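Local coordinates for thioredoxin-like protein (Klebsiella pneumoniae subsp. pneumoniae MGH 78578, PDB 3TY1), which is a putative aldose 1-epimerase of unproven activity that probably binds carbohydrate, at residues A94-E99 and A139-A144; F225-S230 and P296-W301. All blocks are in the same frame, centred on the assembly; numbering follows the deposited sequence. Where two conformers were deposited one is given.

Overall arrangement
Both contacts belong to the beta-rich supersandwich of one chain. Contact 1 joins two loops, 94-99 and 139-144, beside the interface with other copies of the protein. Contact 2 is a buried packing of strand 224-229 against strand 297-304, which belong to different sheets. They lie on opposite sides of the centre of the chain, contact 1 about 16 Å from it and contact 2 about 15 Å. Their centres are 29 Å apart and their nearest atoms about 14 Å apart, so they do not touch. Along the chain they are in series. No catalytic or sugar-binding residue has been assigned in either contact.

Contact 1 (A94-E99 and A139-A144); sequences AFINLE and AGNTPA
Two loops of the mutarotase-like fold meet here through Ile-96, Leu-98 and Asn-141. Loop 94-99 leads into the short helix 100-103, and loop 139-144 leads into strand 146-152. The amide of Asn-141 is the centre of the contact. Its CG lies anti to the carbonyl carbon, chi1 -78°, which carries the amide toward the other loop.

CD1, the end of the longer Ile-96 branch, comes 3.5 Å from Asn-141 OD1, and the isoleucine chain lies roughly perpendicular to that of Asn-141. The nitrogen side is met by Leu-98. The Leu-98 CD2 methyl is 3.8 Å from Asn-141 ND2 and 4.2 Å from Asn-141 CG. Both touches are van der Waals packing of methyl groups on a polar group. OD1 of Asn-141 also accepts a hydrogen bond from Arg-67 NH1, so this buried oxygen has a polar partner beside the isoleucine methyl. That bond would also help fix the turn of the amide.

Loop 94-99 is shaped as the approach to a helix. Asn-97 OD1 makes a weak capping bond with Glu-99 N at 3.0 Å, bent to 135°. In the other loop, Thr-142 N bonds to Ala-139 O at 3.2 Å. The outer side of loop 94-99 faces other subunits: Ala-94 packs on Phe-95 of the second subunit and on Ala-94 of the third.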
ATOM      1  N   ALA A  94      -0.991  -0.123  -5.451  1.00 28.98           N
ATOM      2  CA  ALA A  94      -1.270   0.455  -4.111  1.00 30.51           C
ATOM      3  C   ALA A  94      -2.121  -0.435  -3.208  1.00 28.08           C
ATOM      4  O   ALA A  94      -2.079  -0.320  -1.979  1.00 28.80           O
ATOM      5  CB  ALA A  94      -1.917   1.824  -4.253  1.00 29.82           C
ATOM      6  N   PHE A  95      -2.910  -1.327  -3.808  1.00 26.43           N
ATOM      7  CA  PHE A  95      -3.758  -2.255  -3.076  1.00 29.06           C
ATOM      8  C   PHE A  95      -3.200  -3.676  -3.008  1.00 33.19           C
ATOM      9  O   PHE A  95      -3.930  -4.597  -2.632  1.00 34.93           O
ATOM     10  CB  PHE A  95      -5.154  -2.319  -3.726  1.00 27.18           C
ATOM     11  CG  PHE A  95      -5.892  -1.029  -3.652  1.00 26.31           C
ATOM     12  CD1 PHE A  95      -6.275  -0.499  -2.412  1.00 30.76           C
ATOM     13  CD2 PHE A  95      -6.202  -0.334  -4.789  1.00 32.87           C
ATOM     14  CE1 PHE A  95      -6.985   0.706  -2.334  1.00 33.79           C
ATOM     15  CE2 PHE A  95      -6.866   0.893  -4.709  1.00 32.26           C
ATOM     16  CZ  PHE A  95      -7.262   1.395  -3.484  1.00 32.87           C
ATOM     17  N   ILE A  96      -1.941  -3.880  -3.393  1.00 31.14           N
ATOM     18  CA  ILE A  96      -1.348  -5.227  -3.295  1.00 31.19           C
ATOM     19  C   ILE A  96      -0.211  -5.128  -2.325  1.00 31.33           C
ATOM     20  O   ILE A  96       0.581  -4.190  -2.437  1.00 28.17           O
ATOM     21  CB  ILE A  96      -0.786  -5.716  -4.658  1.00 33.34           C
ATOM     22  CG1 ILE A  96      -1.937  -5.933  -5.648  1.00 39.32           C
ATOM     23  CG2 ILE A  96       0.080  -7.019  -4.479  1.00 37.89           C
ATOM     24  CD1 ILE A  96      -1.595  -6.773  -6.808  1.00 38.87           C
ATOM     25  N   ASN A  97      -0.121  -6.079  -1.387  1.00 29.54           N
ATOM     26  CA  ASN A  97       1.048  -6.221  -0.516  1.00 30.74           C
ATOM     27  C   ASN A  97       1.756  -7.491  -0.998  1.00 29.02           C
ATOM     28  O   ASN A  97       1.291  -8.596  -0.728  1.00 28.53           O
ATOM     29  CB  ASN A  97       0.651  -6.341   0.969  1.00 33.01           C
ATOM     30  CG  ASN A  97       1.850  -6.493   1.870  1.00 33.67           C
ATOM     31  OD1 ASN A  97       2.965  -6.752   1.404  1.00 36.51           O
ATOM     32  ND2 ASN A  97       1.654  -6.281   3.170  1.00 44.95           N
ATOM     33  N   LEU A  98       2.839  -7.323  -1.742  1.00 25.99           N
ATOM     34  CA  LEU A  98       3.580  -8.452  -2.342  1.00 29.38           C
ATOM     35  C   LEU A  98       4.144  -9.435  -1.309  1.00 30.05           C
ATOM     36  O   LEU A  98       4.270 -10.649  -1.599  1.00 31.32           O
ATOM     37  CB  LEU A  98       4.688  -7.944  -3.307  1.00 27.53           C
ATOM     38  CG  LEU A  98       4.250  -7.172  -4.562  1.00 29.34           C
ATOM     39  CD1 LEU A  98       5.504  -6.488  -5.247  1.00 28.17           C
ATOM     40  CD2 LEU A  98       3.487  -8.060  -5.566  1.00 29.67           C
ATOM     41  N   GLU A  99       4.418  -8.927  -0.103  1.00 30.22           N
ATOM     42  CA  GLU A  99       4.928  -9.754   0.989  0.50 32.06           C
ATOM     43  C   GLU A  99       3.835 -10.603   1.651  1.00 33.18           C
ATOM     44  O   GLU A  99       4.147 -11.588   2.329  1.00 32.44           O
ATOM     45  CB  GLU A  99       5.642  -8.888   2.050  0.50 34.60           C
ATOM     46  CG  GLU A  99       7.060  -8.412   1.652  0.50 37.46           C
ATOM     47  CD  GLU A  99       7.082  -7.287   0.644  0.50 42.55           C
ATOM     48  OE1 GLU A  99       6.042  -6.589   0.460  0.50 33.39           O
ATOM     49  OE2 GLU A  99       8.162  -7.095   0.045  0.50 36.47           O
ATOM     50  N   ALA A 139       8.663  -5.621 -11.313  1.00 30.31           N
ATOM     51  CA  ALA A 139       8.394  -4.855 -12.550  1.00 31.07           C
ATOM     52  C   ALA A 139       6.918  -4.838 -12.863  1.00 31.13           C
ATOM     53  O   ALA A 139       6.331  -3.786 -13.195  1.00 30.00           O
ATOM     54  CB  ALA A 139       9.204  -5.396 -13.768  1.00 29.70           C
ATOM     55  N   GLY A 140       6.303  -6.000 -12.746  1.00 30.86           N
ATOM     56  CA  GLY A 140       4.890  -6.139 -13.059  1.00 28.43           C
ATOM     57  C   GLY A 140       3.910  -5.364 -12.176  1.00 30.08           C
ATOM     58  O   GLY A 140       2.740  -5.168 -12.564  1.00 31.14           O
ATOM     59  N   ASN A 141       4.355  -4.968 -10.984  1.00 25.84           N
ATOM     60  CA  ASN A 141       3.549  -4.161 -10.065  1.00 26.84           C
ATOM     61  C   ASN A 141       4.137  -2.773  -9.829  1.00 29.11           C
ATOM     62  O   ASN A 141       3.896  -2.166  -8.804  1.00 29.55           O
ATOM     63  CB  ASN A 141       3.306  -4.935  -8.780  1.00 27.62           C
ATOM     64  CG  ASN A 141       2.222  -5.975  -8.930  1.00 31.56           C
ATOM     65  OD1 ASN A 141       1.060  -5.657  -8.807  1.00 28.16           O
ATOM     66  ND2 ASN A 141       2.594  -7.225  -9.174  1.00 26.92           N
ATOM     67  N   THR A 142       4.872  -2.257 -10.820  1.00 27.70           N
ATOM     68  CA  THR A 142       5.475  -0.930 -10.765  1.00 29.10           C
ATOM     69  C   THR A 142       4.848  -0.050 -11.851  1.00 28.76           C
ATOM     70  O   THR A 142       4.922  -0.393 -13.010  1.00 29.90           O
ATOM     71  CB  THR A 142       7.007  -0.999 -11.004  1.00 32.12           C
ATOM     72  OG1 THR A 142       7.583  -1.821  -9.978  1.00 30.33           O
ATOM     73  CG2 THR A 142       7.643   0.416 -11.015  1.00 31.33           C
ATOM     74  N   PRO A 143       4.235   1.082 -11.468  1.00 28.28           N
ATOM     75  CA  PRO A 143       3.718   2.048 -12.432  1.00 27.92           C
ATOM     76  C   PRO A 143       4.821   2.697 -13.255  1.00 29.06           C
ATOM     77  O   PRO A 143       5.850   3.095 -12.716  1.00 30.33           O
ATOM     78  CB  PRO A 143       3.021   3.082 -11.562  1.00 31.89           C
ATOM     79  CG  PRO A 143       2.771   2.404 -10.281  1.00 35.43           C
ATOM     80  CD  PRO A 143       3.966   1.515 -10.078  1.00 30.53           C
ATOM     81  N   ALA A 144       4.607   2.779 -14.566  1.00 27.52           N
ATOM     82  CA  ALA A 144       5.600   3.343 -15.450  1.00 30.72           C
ATOM     83  C   ALA A 144       5.823   4.833 -15.130  1.00 29.02           C
ATOM     84  O   ALA A 144       4.890   5.570 -14.837  1.00 28.77           O
ATOM     85  CB  ALA A 144       5.176   3.173 -16.912  1.00 25.32           C
TER

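Contact 2 (F225-S230 and P296-W301); sequences FLAPIS and PVLTLW
Phe-225 packs against Leu-300 and Leu-298, and its side chain can be followed outward from strand 224-229. The CB atom points toward strand 297-304. CG lies anti to the backbone N, chi1 174°, and this carries the ring alongside Leu-300, with its far edge at Leu-298. At the base of the ring, Phe-225 CG is 3.7 Å from Leu-300 CD1. That methyl lies over the base of the ring and also rests on Phe-225 CD1. Leu-300 CD2 adds a second touch, 3.7 Å from Phe-225 CD2. Beyond them, CE1 is still near Leu-300 CD1, and CE2 near Leu-300 CD2. The far end, Phe-225 CZ, meets the other leucine, with Leu-298 CD2 4.1 Å away.

The two leucines therefore use different parts of the ring. Leu-300 CD1 sits over one face, 3.8 Å from the centroid of the Phe-225 ring and 14° off the normal, as a CH-pi contact. Leu-298 CD2 is at the edge, near the ring plane. Leu-298 CD2 also approaches Ala-227 CB at 4.5 Å, a loose touch. Phe-225 and Leu-300 run alongside each other in opposite senses, while Leu-298 reaches in from the facing strand to the ring edge.

Leu-298 and Leu-300 both have CB directed toward segment 225-230. Thr-299 between them points away. Ile-263, Ile-315 and Tyr-249 also touch Phe-225 and extend the apolar cluster.

The backbones are 8.6 Å apart at their nearest CA atoms, Phe-225 and Leu-300, too far for strand pairing. Strand 224-229 is an outermost strand of the large antiparallel sheet, and strand 297-304 belongs to the mixed sheet. Apolar side chains packed between strands of two different sheets are typical of the core of a beta-sandwich, here the supersandwich of the galactose mutarotase-like fold.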
ATOM      1  N   PHE A 225       2.141 -28.215 -27.504  1.00 34.35           N
ATOM      2  CA  PHE A 225       3.234 -27.293 -27.263  1.00 36.09           C
ATOM      3  C   PHE A 225       4.342 -27.697 -28.206  1.00 37.11           C
ATOM      4  O   PHE A 225       4.756 -28.863 -28.217  1.00 35.60           O
ATOM      5  CB  PHE A 225       3.741 -27.319 -25.822  1.00 35.00           C
ATOM      6  CG  PHE A 225       4.954 -26.477 -25.611  1.00 34.22           C
ATOM      7  CD1 PHE A 225       4.881 -25.103 -25.699  1.00 38.97           C
ATOM      8  CD2 PHE A 225       6.187 -27.055 -25.372  1.00 36.51           C
ATOM      9  CE1 PHE A 225       6.034 -24.315 -25.524  1.00 33.22           C
ATOM     10  CE2 PHE A 225       7.331 -26.266 -25.188  1.00 33.92           C
ATOM     11  CZ  PHE A 225       7.242 -24.911 -25.263  1.00 37.99           C
ATOM     12  N   LEU A 226       4.822 -26.733 -28.993  1.00 36.07           N
ATOM     13  CA  LEU A 226       5.859 -26.978 -29.993  1.00 36.59           C
ATOM     14  C   LEU A 226       7.114 -26.193 -29.622  1.00 36.96           C
ATOM     15  O   LEU A 226       7.056 -25.009 -29.340  1.00 33.40           O
ATOM     16  CB  LEU A 226       5.378 -26.531 -31.384  1.00 37.44           C
ATOM     17  CG  LEU A 226       3.974 -26.940 -31.851  1.00 37.50           C
ATOM     18  CD1 LEU A 226       3.584 -26.309 -33.186  1.00 43.87           C
ATOM     19  CD2 LEU A 226       3.823 -28.460 -31.848  1.00 39.34           C
ATOM     20  N   ALA A 227       8.275 -26.836 -29.655  1.00 36.70           N
ATOM     21  CA  ALA A 227       9.542 -26.122 -29.444  1.00 36.59           C
ATOM     22  C   ALA A 227      10.698 -27.029 -29.819  1.00 38.97           C
ATOM     23  O   ALA A 227      10.548 -28.233 -29.661  1.00 38.65           O
ATOM     24  CB  ALA A 227       9.678 -25.714 -27.974  1.00 35.44           C
ATOM     25  N   PRO A 228      11.815 -26.464 -30.327  1.00 40.34           N
ATOM     26  CA  PRO A 228      13.035 -27.202 -30.621  1.00 42.52           C
ATOM     27  C   PRO A 228      13.833 -27.231 -29.326  1.00 42.22           C
ATOM     28  O   PRO A 228      14.175 -26.173 -28.803  1.00 43.51           O
ATOM     29  CB  PRO A 228      13.720 -26.366 -31.696  1.00 43.48           C
ATOM     30  CG  PRO A 228      13.264 -25.032 -31.528  1.00 38.70           C
ATOM     31  CD  PRO A 228      12.005 -25.044 -30.652  1.00 38.37           C
ATOM     32  N   ILE A 229      14.107 -28.432 -28.820  1.00 41.40           N
ATOM     33  CA  ILE A 229      14.723 -28.550 -27.505  0.50 42.74           C
ATOM     34  C   ILE A 229      15.781 -29.642 -27.424  1.00 45.27           C
ATOM     35  O   ILE A 229      15.699 -30.678 -28.089  1.00 50.36           O
ATOM     36  CB  ILE A 229      13.660 -28.716 -26.349  0.50 42.99           C
ATOM     37  CG1 ILE A 229      12.991 -30.098 -26.342  0.50 41.88           C
ATOM     38  CG2 ILE A 229      12.591 -27.612 -26.406  0.50 35.35           C
ATOM     39  CD1 ILE A 229      12.171 -30.333 -25.090  0.50 41.84           C
ATOM     40  N   SER A 230      16.795 -29.353 -26.612  1.00 46.32           N
ATOM     41  CA  SER A 230      17.841 -30.347 -26.341  0.50 49.47           C
ATOM     42  C   SER A 230      17.447 -31.188 -25.128  1.00 50.39           C
ATOM     43  O   SER A 230      17.659 -32.410 -25.142  1.00 49.60           O
ATOM     44  CB  SER A 230      19.231 -29.720 -26.178  0.50 50.66           C
ATOM     45  OG  SER A 230      19.254 -28.794 -25.121  0.50 41.43           O
ATOM     46  N   PRO A 296      18.265 -17.510 -22.211  1.00 39.04           N
ATOM     47  CA  PRO A 296      18.758 -18.859 -22.530  1.00 41.25           C
ATOM     48  C   PRO A 296      17.921 -20.059 -22.172  1.00 40.63           C
ATOM     49  O   PRO A 296      18.181 -21.137 -22.727  1.00 39.75           O
ATOM     50  CB  PRO A 296      20.134 -18.921 -21.821  1.00 44.85           C
ATOM     51  CG  PRO A 296      20.367 -17.585 -21.268  1.00 46.73           C
ATOM     52  CD  PRO A 296      19.056 -16.913 -21.132  1.00 43.62           C
ATOM     53  N   VAL A 297      16.946 -19.910 -21.269  1.00 38.58           N
ATOM     54  CA  VAL A 297      16.133 -21.016 -20.788  1.00 38.54           C
ATOM     55  C   VAL A 297      14.667 -20.783 -21.053  1.00 37.41           C
ATOM     56  O   VAL A 297      14.268 -19.673 -21.400  1.00 35.75           O
ATOM     57  CB  VAL A 297      16.389 -21.337 -19.290  1.00 39.09           C
ATOM     58  CG1 VAL A 297      17.884 -21.776 -19.127  1.00 34.43           C
ATOM     59  CG2 VAL A 297      16.007 -20.184 -18.366  1.00 41.36           C
ATOM     60  N   LEU A 298      13.899 -21.861 -20.946  1.00 37.36           N
ATOM     61  CA  LEU A 298      12.463 -21.827 -21.214  1.00 36.67           C
ATOM     62  C   LEU A 298      11.702 -22.643 -20.179  1.00 35.84           C
ATOM     63  O   LEU A 298      12.096 -23.753 -19.845  1.00 37.94           O
ATOM     64  CB  LEU A 298      12.198 -22.358 -22.623  1.00 37.62           C
ATOM     65  CG  LEU A 298      10.761 -22.390 -23.159  1.00 38.39           C
ATOM     66  CD1 LEU A 298      10.234 -20.992 -23.272  1.00 30.28           C
ATOM     67  CD2 LEU A 298      10.788 -23.043 -24.556  1.00 36.34           C
ATOM     68  N   THR A 299      10.611 -22.083 -19.678  1.00 32.71           N
ATOM     69  CA  THR A 299       9.719 -22.781 -18.747  1.00 35.02           C
ATOM     70  C   THR A 299       8.377 -22.970 -19.417  1.00 35.85           C
ATOM     71  O   THR A 299       7.854 -22.037 -20.064  1.00 32.92           O
ATOM     72  CB  THR A 299       9.539 -21.962 -17.434  1.00 34.43           C
ATOM     73  OG1 THR A 299      10.801 -21.823 -16.785  1.00 39.78           O
ATOM     74  CG2 THR A 299       8.516 -22.625 -16.469  1.00 35.53           C
ATOM     75  N   LEU A 300       7.831 -24.170 -19.264  1.00 34.74           N
ATOM     76  CA  LEU A 300       6.516 -24.530 -19.773  1.00 34.45           C
ATOM     77  C   LEU A 300       5.644 -24.743 -18.534  1.00 34.50           C
ATOM     78  O   LEU A 300       5.917 -25.625 -17.726  1.00 33.01           O
ATOM     79  CB  LEU A 300       6.626 -25.830 -20.581  1.00 34.00           C
ATOM     80  CG  LEU A 300       5.322 -26.445 -21.118  1.00 39.27           C
ATOM     81  CD1 LEU A 300       4.541 -25.478 -22.043  1.00 32.66           C
ATOM     82  CD2 LEU A 300       5.589 -27.780 -21.816  1.00 32.58           C
ATOM     83  N   TRP A 301       4.601 -23.926 -18.390  1.00 32.13           N
ATOM     84  CA  TRP A 301       3.690 -23.981 -17.264  1.00 32.99           C
ATOM     85  C   TRP A 301       2.392 -24.544 -17.831  1.00 31.26           C
ATOM     86  O   TRP A 301       1.794 -23.911 -18.675  1.00 30.84           O
ATOM     87  CB  TRP A 301       3.504 -22.546 -16.678  1.00 28.97           C
ATOM     88  CG  TRP A 301       2.458 -22.391 -15.649  1.00 32.57           C
ATOM     89  CD1 TRP A 301       2.249 -23.190 -14.561  1.00 32.39           C
ATOM     90  CD2 TRP A 301       1.464 -21.354 -15.585  1.00 28.05           C
ATOM     91  NE1 TRP A 301       1.182 -22.716 -13.830  1.00 30.98           N
ATOM     92  CE2 TRP A 301       0.706 -21.576 -14.415  1.00 32.95           C
ATOM     93  CE3 TRP A 301       1.172 -20.230 -16.380  1.00 32.32           C
ATOM     94  CZ2 TRP A 301      -0.384 -20.756 -14.055  1.00 29.69           C
ATOM     95  CZ3 TRP A 301       0.127 -19.382 -15.995  1.00 27.06           C
ATOM     96  CH2 TRP A 301      -0.639 -19.665 -14.837  1.00 26.30           C
TER